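Local coordinates for sensory box histidine kinase/response regulator (Burkholderia thailandensis, PDB 3MR0), which probably acts as a phosphorelay sensor kinase of a two-component system, this piece being its PAS sensory domain, at residues Gly93-Leu105 against Met115-Arg127. Numbering follows the deposited sequence. Where two conformers were deposited one is given.
Sequences GDFRWIQSRGQAL and MVGWIMDVTDRKR. With SO4 (sulfate ion), chain C.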
ATOM      1  N   GLY A  93       3.532 -10.471 -12.510  1.00 30.95           N
ATOM      2  CA  GLY A  93       4.042 -11.404 -11.530  1.00 31.03           C
ATOM      3  C   GLY A  93       5.333 -10.991 -10.860  1.00 32.57           C
ATOM      4  O   GLY A  93       5.861 -11.756 -10.058  1.00 34.22           O
ATOM      5  N   ASP A  94       5.834  -9.792 -11.177  1.00 32.65           N
ATOM      6  CA  ASP A  94       7.061  -9.242 -10.557  1.00 31.83           C
ATOM      7  C   ASP A  94       6.746  -8.370  -9.330  1.00 27.94           C
ATOM      8  O   ASP A  94       5.782  -7.595  -9.325  1.00 25.76           O
ATOM      9  CB  ASP A  94       7.877  -8.425 -11.571  1.00 34.34           C
ATOM     10  CG  ASP A  94       9.220  -9.076 -11.922  1.00 37.64           C
ATOM     11  OD1 ASP A  94       9.508 -10.203 -11.471  1.00 38.09           O
ATOM     12  OD2 ASP A  94       9.994  -8.451 -12.668  1.00 39.66           O
ATOM     13  N   PHE A  95       7.564  -8.490  -8.291  1.00 24.81           N
ATOM     14  CA  PHE A  95       7.283  -7.777  -7.057  1.00 20.69           C
ATOM     15  C   PHE A  95       7.840  -6.378  -7.066  1.00 19.22           C
ATOM     16  O   PHE A  95       8.939  -6.146  -7.549  1.00 22.78           O
ATOM     17  CB  PHE A  95       7.793  -8.565  -5.847  1.00 20.56           C
ATOM     18  CG  PHE A  95       6.953  -9.766  -5.532  1.00 20.74           C
ATOM     19  CD1 PHE A  95       7.279 -11.013  -6.044  1.00 22.26           C
ATOM     20  CD2 PHE A  95       5.820  -9.640  -4.754  1.00 18.75           C
ATOM     21  CE1 PHE A  95       6.481 -12.131  -5.773  1.00 22.68           C
ATOM     22  CE2 PHE A  95       5.032 -10.726  -4.472  1.00 20.13           C
ATOM     23  CZ  PHE A  95       5.357 -11.987  -4.989  1.00 21.58           C
ATOM     24  N   ARG A  96       7.063  -5.439  -6.541  1.00 16.93           N
ATOM     25  CA  ARG A  96       7.559  -4.101  -6.264  1.00 16.88           C
ATOM     26  C   ARG A  96       7.283  -3.759  -4.796  1.00 17.30           C
ATOM     27  O   ARG A  96       6.391  -4.332  -4.174  1.00 19.92           O
ATOM     28  CB  ARG A  96       6.870  -3.064  -7.166  1.00 17.21           C
ATOM     29  CG  ARG A  96       6.869  -3.389  -8.664  1.00 19.21           C
ATOM     30  CD  ARG A  96       8.236  -3.175  -9.366  1.00 30.75           C
ATOM     31  NE  ARG A  96       8.649  -1.766  -9.408  1.00 30.44           N
ATOM     32  CZ  ARG A  96       9.709  -1.290 -10.063  1.00 28.73           C
ATOM     33  NH1 ARG A  96       9.977   0.014 -10.004  1.00 28.32           N
ATOM     34  NH2 ARG A  96      10.490  -2.101 -10.778  1.00 28.16           N
ATOM     35  N   TRP A  97       8.035  -2.822  -4.237  1.00 16.11           N
ATOM     36  CA  TRP A  97       7.723  -2.322  -2.914  1.00 16.10           C
ATOM     37  C   TRP A  97       6.820  -1.112  -3.054  1.00 15.67           C
ATOM     38  O   TRP A  97       7.035  -0.269  -3.914  1.00 14.88           O
ATOM     39  CB  TRP A  97       8.977  -1.885  -2.165  1.00 16.08           C
ATOM     40  CG  TRP A  97       9.836  -3.000  -1.690  1.00 16.20           C
ATOM     41  CD1 TRP A  97      10.785  -3.672  -2.407  1.00 17.47           C
ATOM     42  CD2 TRP A  97       9.854  -3.554  -0.376  1.00 18.21           C
ATOM     43  NE1 TRP A  97      11.380  -4.630  -1.620  1.00 18.82           N
ATOM     44  CE2 TRP A  97      10.825  -4.574  -0.364  1.00 19.00           C
ATOM     45  CE3 TRP A  97       9.129  -3.304   0.792  1.00 18.73           C
ATOM     46  CZ2 TRP A  97      11.100  -5.330   0.780  1.00 19.19           C
ATOM     47  CZ3 TRP A  97       9.408  -4.067   1.927  1.00 18.99           C
ATOM     48  CH2 TRP A  97      10.387  -5.053   1.909  1.00 17.77           C
ATOM     49  N   ILE A  98       5.805  -1.046  -2.204  1.00 16.19           N
ATOM     50  CA  ILE A  98       4.989   0.151  -2.063  1.00 17.41           C
ATOM     51  C   ILE A  98       5.003   0.615  -0.603  1.00 16.84           C
ATOM     52  O   ILE A  98       5.118  -0.201   0.323  1.00 17.21           O
ATOM     53  CB  ILE A  98       3.507  -0.089  -2.500  1.00 15.00           C
ATOM     54  CG1 ILE A  98       2.883  -1.284  -1.756  1.00 14.77           C
ATOM     55  CG2 ILE A  98       3.393  -0.266  -4.000  1.00 15.13           C
ATOM     56  CD1 ILE A  98       1.396  -1.508  -2.079  1.00 15.16           C
ATOM     57  N   GLN A  99       4.893   1.924  -0.399  1.00 17.50           N
ATOM     58  CA  GLN A  99       4.491   2.460   0.903  1.00 17.55           C
ATOM     59  C   GLN A  99       2.978   2.707   0.842  1.00 17.57           C
ATOM     60  O   GLN A  99       2.492   3.291  -0.126  1.00 17.42           O
ATOM     61  CB  GLN A  99       5.220   3.768   1.214  1.00 17.91           C
ATOM     62  CG  GLN A  99       4.720   4.442   2.472  1.00 17.71           C
ATOM     63  CD  GLN A  99       5.323   5.812   2.683  1.00 18.77           C
ATOM     64  OE1 GLN A  99       5.734   6.468   1.725  1.00 18.24           O
ATOM     65  NE2 GLN A  99       5.356   6.263   3.932  1.00 18.84           N
ATOM     66  N   SER A 100       2.237   2.230   1.843  1.00 17.89           N
ATOM     67  CA  SER A 100       0.780   2.435   1.901  1.00 16.85           C
ATOM     68  C   SER A 100       0.429   3.171   3.186  1.00 17.20           C
ATOM     69  O   SER A 100       0.828   2.758   4.281  1.00 18.32           O
ATOM     70  CB  SER A 100       0.009   1.112   1.797  1.00 15.46           C
ATOM     71  OG  SER A 100      -1.388   1.310   1.689  1.00 16.08           O
ATOM     72  N   ARG A 101      -0.335   4.250   3.042  0.65 16.69           N
ATOM     73  CA  ARG A 101      -0.755   5.086   4.166  0.65 17.01           C
ATOM     74  C   ARG A 101      -2.242   5.403   4.038  0.65 16.29           C
ATOM     75  O   ARG A 101      -2.735   5.674   2.953  0.65 16.19           O
ATOM     76  CB  ARG A 101       0.067   6.377   4.196  0.65 17.63           C
ATOM     77  CG  ARG A 101      -0.179   7.270   5.385  0.65 18.82           C
ATOM     78  CD  ARG A 101       0.663   8.554   5.299  0.65 20.83           C
ATOM     79  NE  ARG A 101       2.108   8.315   5.399  0.65 20.73           N
ATOM     80  CZ  ARG A 101       3.028   9.279   5.489  0.65 20.00           C
ATOM     81  NH1 ARG A 101       2.665  10.552   5.489  0.65 20.11           N
ATOM     82  NH2 ARG A 101       4.312   8.968   5.577  0.65 20.35           N
ATOM     83  N   GLY A 102      -2.960   5.372   5.149  1.00 14.98           N
ATOM     84  CA  GLY A 102      -4.393   5.541   5.089  1.00 15.41           C
ATOM     85  C   GLY A 102      -5.025   5.823   6.427  1.00 14.80           C
ATOM     86  O   GLY A 102      -4.400   5.661   7.467  1.00 14.70           O
ATOM     87  N   GLN A 103      -6.283   6.240   6.367  1.00 14.93           N
ATOM     88  CA  GLN A 103      -7.028   6.665   7.531  1.00 15.38           C
ATOM     89  C   GLN A 103      -8.449   6.165   7.403  1.00 14.97           C
ATOM     90  O   GLN A 103      -9.145   6.467   6.423  1.00 14.67           O
ATOM     91  CB  GLN A 103      -7.039   8.183   7.649  1.00 16.80           C
ATOM     92  CG  GLN A 103      -7.858   8.681   8.843  1.00 17.44           C
ATOM     93  CD  GLN A 103      -7.267   8.231  10.168  1.00 19.84           C
ATOM     94  OE1 GLN A 103      -6.135   8.555  10.471  1.00 22.95           O
ATOM     95  NE2 GLN A 103      -8.021   7.476  10.950  1.00 19.87           N
ATOM     96  N   ALA A 104      -8.858   5.395   8.408  1.00 14.90           N
ATOM     97  CA  ALA A 104     -10.198   4.847   8.496  1.00 14.27           C
ATOM     98  C   ALA A 104     -11.184   5.853   9.118  1.00 15.52           C
ATOM     99  O   ALA A 104     -10.780   6.817   9.763  1.00 16.17           O
ATOM    100  CB  ALA A 104     -10.159   3.569   9.311  1.00 14.44           C
ATOM    101  N   LEU A 105     -12.474   5.607   8.916  0.65 15.36           N
ATOM    102  CA  LEU A 105     -13.535   6.377   9.544  0.65 15.97           C
ATOM    103  C   LEU A 105     -14.406   5.391  10.277  0.65 16.55           C
ATOM    104  O   LEU A 105     -14.771   4.361   9.713  0.65 16.97           O
ATOM    105  CB  LEU A 105     -14.359   7.115   8.486  0.65 15.82           C
ATOM    106  CG  LEU A 105     -13.619   8.213   7.734  0.65 15.39           C
ATOM    107  CD1 LEU A 105     -14.162   8.316   6.339  0.65 15.81           C
ATOM    108  CD2 LEU A 105     -13.706   9.545   8.455  0.65 16.77           C
HETATM  109  N   MSE A 115     -12.227   3.783   4.640  1.00 18.32           N
HETATM  110  CA  MSE A 115     -10.796   4.065   4.846  1.00 18.99           C
HETATM  111  C   MSE A 115     -10.175   4.590   3.523  1.00 16.35           C
HETATM  112  O   MSE A 115     -10.331   3.985   2.462  1.00 15.76           O
HETATM  113  CB  MSE A 115     -10.069   2.815   5.367  1.00 17.52           C
HETATM  114  CG  MSE A 115      -8.648   3.081   5.837  1.00 18.33           C
HETATM  115 SE   MSE A 115      -7.673   1.435   6.261  0.79 20.32          SE
HETATM  116  CE  MSE A 115      -5.971   2.191   6.837  1.00 16.05           C
ATOM    117  N   VAL A 116      -9.481   5.719   3.596  0.70 16.88           N
ATOM    118  CA  VAL A 116      -8.932   6.332   2.390  0.70 16.98           C
ATOM    119  C   VAL A 116      -7.432   6.500   2.505  0.70 16.87           C
ATOM    120  O   VAL A 116      -6.927   6.856   3.562  0.70 17.44           O
ATOM    121  CB  VAL A 116      -9.543   7.706   2.122  0.70 16.63           C
ATOM    122  CG1 VAL A 116      -9.056   8.226   0.781  0.70 17.24           C
ATOM    123  CG2 VAL A 116     -11.055   7.620   2.141  0.70 16.54           C
ATOM    124  N   GLY A 117      -6.719   6.260   1.415  1.00 15.97           N
ATOM    125  CA  GLY A 117      -5.284   6.391   1.445  1.00 15.53           C
ATOM    126  C   GLY A 117      -4.649   6.337   0.082  1.00 15.48           C
ATOM    127  O   GLY A 117      -5.298   6.469  -0.947  1.00 17.57           O
ATOM    128  N   TRP A 118      -3.343   6.153   0.081  1.00 15.27           N
ATOM    129  CA  TRP A 118      -2.591   6.133  -1.153  1.00 15.00           C
ATOM    130  C   TRP A 118      -1.517   5.054  -1.137  1.00 14.49           C
ATOM    131  O   TRP A 118      -1.230   4.445  -0.105  1.00 15.51           O
ATOM    132  CB  TRP A 118      -1.962   7.504  -1.409  1.00 16.46           C
ATOM    133  CG  TRP A 118      -1.220   8.147  -0.227  1.00 16.05           C
ATOM    134  CD1 TRP A 118      -1.703   9.125   0.604  1.00 16.22           C
ATOM    135  CD2 TRP A 118       0.128   7.894   0.211  1.00 15.82           C
ATOM    136  NE1 TRP A 118      -0.760   9.475   1.526  1.00 16.59           N
ATOM    137  CE2 TRP A 118       0.376   8.737   1.312  1.00 16.02           C
ATOM    138  CE3 TRP A 118       1.147   7.021  -0.210  1.00 16.50           C
ATOM    139  CZ2 TRP A 118       1.587   8.740   1.997  1.00 16.82           C
ATOM    140  CZ3 TRP A 118       2.355   7.019   0.472  1.00 16.70           C
ATOM    141  CH2 TRP A 118       2.564   7.876   1.565  1.00 17.45           C
ATOM    142  N   ILE A 119      -0.925   4.817  -2.291  1.00 15.31           N
ATOM    143  CA  ILE A 119       0.264   4.008  -2.368  1.00 14.95           C
ATOM    144  C   ILE A 119       1.303   4.754  -3.211  1.00 16.12           C
ATOM    145  O   ILE A 119       0.955   5.519  -4.104  1.00 15.81           O
ATOM    146  CB  ILE A 119      -0.018   2.599  -2.958  1.00 15.73           C
ATOM    147  CG1 ILE A 119      -0.586   2.689  -4.382  1.00 15.56           C
ATOM    148  CG2 ILE A 119      -0.933   1.812  -2.036  1.00 14.93           C
ATOM    149  CD1 ILE A 119      -0.610   1.359  -5.121  1.00 14.43           C
HETATM  150  N   MSE A 120       2.578   4.535  -2.905  1.00 17.28           N
HETATM  151  CA  MSE A 120       3.669   5.016  -3.747  1.00 16.83           C
HETATM  152  C   MSE A 120       4.620   3.864  -4.004  1.00 16.07           C
HETATM  153  O   MSE A 120       4.810   3.020  -3.117  1.00 17.13           O
HETATM  154  CB  MSE A 120       4.410   6.183  -3.090  1.00 15.81           C
HETATM  155  CG  MSE A 120       3.689   7.494  -3.222  1.00 15.47           C
HETATM  156 SE   MSE A 120       4.843   9.024  -2.876  0.78 22.74          SE
HETATM  157  CE  MSE A 120       4.932   8.949  -0.955  1.00 21.36           C
ATOM    158  N   ASP A 121       5.206   3.823  -5.197  1.00 14.29           N
ATOM    159  CA  ASP A 121       6.200   2.797  -5.504  1.00 16.32           C
ATOM    160  C   ASP A 121       7.536   3.234  -4.966  1.00 16.55           C
ATOM    161  O   ASP A 121       8.091   4.211  -5.456  1.00 16.98           O
ATOM    162  CB  ASP A 121       6.333   2.535  -7.008  1.00 17.28           C
ATOM    163  CG  ASP A 121       7.153   1.287  -7.299  1.00 18.78           C
ATOM    164  OD1 ASP A 121       8.302   1.198  -6.832  1.00 17.60           O
ATOM    165  OD2 ASP A 121       6.644   0.363  -7.961  1.00 21.12           O
ATOM    166  N   VAL A 122       8.033   2.519  -3.956  1.00 14.73           N
ATOM    167  CA  VAL A 122       9.304   2.844  -3.295  1.00 14.47           C
ATOM    168  C   VAL A 122      10.377   1.772  -3.543  1.00 14.77           C
ATOM    169  O   VAL A 122      11.292   1.608  -2.743  1.00 16.21           O
ATOM    170  CB  VAL A 122       9.131   3.068  -1.760  1.00 14.05           C
ATOM    171  CG1 VAL A 122       8.218   4.272  -1.482  1.00 13.82           C
ATOM    172  CG2 VAL A 122       8.630   1.796  -1.067  1.00 13.68           C
ATOM    173  N   THR A 123      10.262   1.060  -4.666  1.00 13.56           N
ATOM    174  CA  THR A 123      11.132  -0.063  -4.946  1.00 13.32           C
ATOM    175  C   THR A 123      12.588   0.322  -4.958  1.00 15.73           C
ATOM    176  O   THR A 123      13.389  -0.319  -4.287  1.00 16.79           O
ATOM    177  CB  THR A 123      10.766  -0.774  -6.277  1.00 15.52           C
ATOM    178  OG1 THR A 123       9.393  -1.173  -6.232  1.00 15.06           O
ATOM    179  CG2 THR A 123      11.622  -2.014  -6.479  1.00 16.19           C
ATOM    180  N   ASP A 124      12.931   1.359  -5.720  1.00 17.25           N
ATOM    181  CA  ASP A 124      14.336   1.770  -5.910  1.00 18.93           C
ATOM    182  C   ASP A 124      15.039   2.199  -4.640  1.00 16.90           C
ATOM    183  O   ASP A 124      16.218   1.913  -4.464  1.00 16.98           O
ATOM    184  CB  ASP A 124      14.459   2.865  -6.975  1.00 21.46           C
ATOM    185  CG  ASP A 124      14.445   2.303  -8.368  1.00 24.66           C
ATOM    186  OD1 ASP A 124      14.538   1.066  -8.485  1.00 25.97           O
ATOM    187  OD2 ASP A 124      14.343   3.086  -9.339  1.00 27.48           O
ATOM    188  N   ARG A 125      14.335   2.905  -3.764  1.00 16.51           N
ATOM    189  CA  ARG A 125      14.894   3.207  -2.458  1.00 16.04           C
ATOM    190  C   ARG A 125      15.150   1.924  -1.688  1.00 15.76           C
ATOM    191  O   ARG A 125      16.193   1.793  -1.066  1.00 15.19           O
ATOM    192  CB  ARG A 125      13.993   4.116  -1.622  1.00 17.76           C
ATOM    193  CG  ARG A 125      14.429   4.132  -0.152  1.00 18.34           C
ATOM    194  CD  ARG A 125      13.881   5.313   0.608  1.00 17.84           C
ATOM    195  NE  ARG A 125      12.439   5.438   0.434  1.00 18.24           N
ATOM    196  CZ  ARG A 125      11.540   4.806   1.173  1.00 17.20           C
ATOM    197  NH1 ARG A 125      11.925   4.002   2.152  1.00 17.06           N
ATOM    198  NH2 ARG A 125      10.258   4.976   0.927  1.00 18.02           N
ATOM    199  N   LYS A 126      14.206   0.980  -1.735  1.00 16.11           N
ATOM    200  CA  LYS A 126      14.341  -0.269  -0.973  1.00 16.26           C
ATOM    201  C   LYS A 126      15.498  -1.132  -1.505  1.00 14.99           C
ATOM    202  O   LYS A 126      16.164  -1.840  -0.725  1.00 15.65           O
ATOM    203  CB  LYS A 126      13.011  -1.044  -0.900  1.00 16.42           C
ATOM    204  CG  LYS A 126      11.873  -0.318  -0.175  1.00 16.18           C
ATOM    205  CD  LYS A 126      12.092  -0.219   1.309  1.00 16.80           C
ATOM    206  CE  LYS A 126      12.327  -1.561   1.904  1.00 20.08           C
ATOM    207  NZ  LYS A 126      12.546  -1.438   3.380  1.00 22.62           N
ATOM    208  N   ARG A 127      15.733  -1.049  -2.817  0.64 14.94           N
ATOM    209  CA  ARG A 127      16.866  -1.711  -3.478  0.64 15.23           C
ATOM    210  C   ARG A 127      18.191  -1.192  -2.941  0.64 15.28           C
ATOM    211  O   ARG A 127      19.088  -1.970  -2.625  0.64 15.93           O
ATOM    212  CB  ARG A 127      16.816  -1.504  -5.009  0.64 15.81           C
ATOM    213  CG  ARG A 127      15.713  -2.289  -5.751  0.64 16.80           C
ATOM    214  CD  ARG A 127      15.466  -1.737  -7.168  0.64 18.78           C
ATOM    215  NE  ARG A 127      14.681  -2.660  -8.007  0.64 20.81           N
ATOM    216  CZ  ARG A 127      13.969  -2.308  -9.082  0.64 21.31           C
ATOM    217  NH1 ARG A 127      13.913  -1.046  -9.476  0.64 20.13           N
ATOM    218  NH2 ARG A 127      13.293  -3.225  -9.760  0.64 22.71           N
TER
HETATM  219  S   SO4 C 141      10.859   7.448  -2.379  1.00 19.58           S
HETATM  220  O1  SO4 C 141      12.276   7.461  -2.043  1.00 20.08           O
HETATM  221  O2  SO4 C 141      10.618   6.794  -3.653  1.00 22.26           O
HETATM  222  O3  SO4 C 141      10.156   6.727  -1.340  1.00 21.55           O
HETATM  223  O4  SO4 C 141      10.313   8.795  -2.457  1.00 19.06           O
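Trp97 lies under Lys126, whose aliphatic chain runs across one face of the indole: CE of Lys126 sits 3.7 Å from the centroid of the Trp97 six-membered ring and only 7° off its normal, a CH-pi contact. Bends at chi2 and chi3 fold the lysine over the ring, and Lys126 NZ, 4.6 Å from the centroid of the Trp97 six-membered ring, adds a cation-pi interaction. The backbone of Trp97 is gripped as well, its N donating to Thr123 OG1 (2.9 Å) and its O accepting from Val122 N. Thr123 in turn gives both OG1 and N to Asp121 OD1, the N bond closing an Asx turn where strand passes into helix, while Asp121 OD2 accepts a nearly straight hydrogen bond, part of a salt bridge, from Arg96 NE (3.3 Å, 173°).

Further along, the Trp118 indole rests with one face against Arg101, whose CB is 3.9 Å from the six-membered ring centroid and whose CD is 3.4 Å from Trp118 CZ2. Gln99 OE1 meets the ring edge, 3.5 Å from Trp118 CH2, its amide almost perpendicular to the indole. Asp83 of strand 82-89 binds the polar ends of both Gln99 and Arg101. Paired backbone bonds at Gln99-Met120, Arg101-Trp118 and Gln103-Val116 define an antiparallel hairpin; on its other face, Ile98 and Ser100 line a pocket that holds a polyether molecule, probably from the crystallisation liquor. This is the C-terminal hairpin of a PAS fold, leading through Val122 at the N-cap into helix 123-140.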